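Local atomic coordinates of ABC transporter sugar binding protein (Xanthomonas axonopodis pv. citri, PDB entry 3UOR), a protein that probably binds maltose or related sugars in the periplasm and delivers them to an ABC transporter for uptake. Residues Ala41-Val44 against Ala45-Ala49. Sequence-based numbering, arbitrary orientation.
Sequences AEVV and AELVA
Val43 and Leu47 sit one turn apart on helix 39-52, and their side chains run out together from the same face of the helix. Val43 CG1 lies 4.2 Å from Leu47 CD1. With chi1 at 180°, Val43 CG1 stands across CB from the backbone N and leans to the carbonyl side, on the side of the next turn. Leu47 CD1 also packs against the backbone, 3.2 Å from Val43 O. That oxygen accepts two N-H groups. The bond from Leu47 N is long at 3.3 Å but fairly straight (160°) and lies in the carbonyl plane; the one from Glu46 N is bent and weak.

Val44 and Val48 repeat the step on a second buried strip. Val44 CG2 is 4.3 Å from Val48 CG1, and Val48 N donates to Val44 O at 2.9 Å. Val48 CG1 presses on Val44 O at 3.0 Å, a tight contact.

The outer side is looser. Glu42 and Glu46 are exposed and extended, and their OE1 atoms stay 6.6 Å apart. The aliphatic root of Glu46 still packs closely, with CB 3.3 Å from Val43 O. The small Ala45 sets its CB close to Ala41 O.

The helix is the crossover of a beta-alpha-beta unit between parallel strands 30-36 and 58-64. Val44 rests on Phe34 of the first strand and Val48 on Val62 of the second. Val43 and Leu47 meet Phe333 of helix 327-337, which covers this face of the helix.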
# COMPACT_ATOMS: atom_id res chain seq x y z
N ALA A 41 12.93 -3.43 -10.07
CA ALA A 41 13.65 -4.26 -11.02
C ALA A 41 15.16 -4.00 -10.98
O ALA A 41 15.95 -4.93 -11.00
CB ALA A 41 13.11 -4.03 -12.42
N GLU A 42 15.54 -2.73 -10.94
CA GLU A 42 16.96 -2.36 -10.92
C GLU A 42 17.64 -2.91 -9.68
O GLU A 42 18.72 -3.51 -9.76
CB GLU A 42 17.12 -0.84 -10.90
CG GLU A 42 16.61 -0.10 -12.11
CD GLU A 42 16.81 1.41 -11.96
OE1 GLU A 42 17.84 1.82 -11.38
OE2 GLU A 42 15.93 2.17 -12.42
N VAL A 43 17.02 -2.69 -8.54
CA VAL A 43 17.58 -3.12 -7.28
C VAL A 43 17.57 -4.65 -7.16
O VAL A 43 18.59 -5.24 -6.80
CB VAL A 43 16.84 -2.48 -6.10
CG1 VAL A 43 17.43 -2.94 -4.79
CG2 VAL A 43 16.92 -0.97 -6.21
N VAL A 44 16.45 -5.29 -7.48
CA VAL A 44 16.42 -6.75 -7.35
C VAL A 44 17.45 -7.40 -8.28
O VAL A 44 17.92 -8.49 -8.00
CB VAL A 44 15.02 -7.37 -7.57
CG1 VAL A 44 14.71 -7.50 -9.06
CG2 VAL A 44 14.96 -8.76 -6.91
N ALA A 45 17.80 -6.74 -9.38
CA ALA A 45 18.82 -7.28 -10.28
C ALA A 45 20.18 -7.36 -9.57
O ALA A 45 20.95 -8.28 -9.82
CB ALA A 45 18.93 -6.47 -11.57
N GLU A 46 20.46 -6.41 -8.68
CA GLU A 46 21.72 -6.46 -7.92
C GLU A 46 21.69 -7.67 -7.01
O GLU A 46 22.67 -8.40 -6.88
CB GLU A 46 21.89 -5.23 -7.05
CG GLU A 46 22.00 -3.94 -7.79
CD GLU A 46 22.11 -2.78 -6.84
OE1 GLU A 46 21.42 -1.77 -7.08
OE2 GLU A 46 22.87 -2.88 -5.85
N LEU A 47 20.54 -7.86 -6.37
CA LEU A 47 20.35 -8.93 -5.41
C LEU A 47 20.49 -10.29 -6.07
O LEU A 47 21.04 -11.20 -5.47
CB LEU A 47 19.00 -8.80 -4.71
CG LEU A 47 18.88 -7.77 -3.59
CD1 LEU A 47 19.48 -6.46 -3.99
CD2 LEU A 47 17.43 -7.58 -3.22
N VAL A 48 19.99 -10.44 -7.30
CA VAL A 48 20.03 -11.76 -7.92
C VAL A 48 21.47 -12.15 -8.23
O VAL A 48 21.80 -13.33 -8.28
CB VAL A 48 19.13 -11.89 -9.19
CG1 VAL A 48 17.77 -11.34 -8.93
CG2 VAL A 48 19.76 -11.20 -10.38
N ALA A 49 22.32 -11.14 -8.41
CA ALA A 49 23.74 -11.39 -8.62
C ALA A 49 24.27 -12.31 -7.52
O ALA A 49 24.93 -13.31 -7.80
CB ALA A 49 24.53 -10.08 -8.67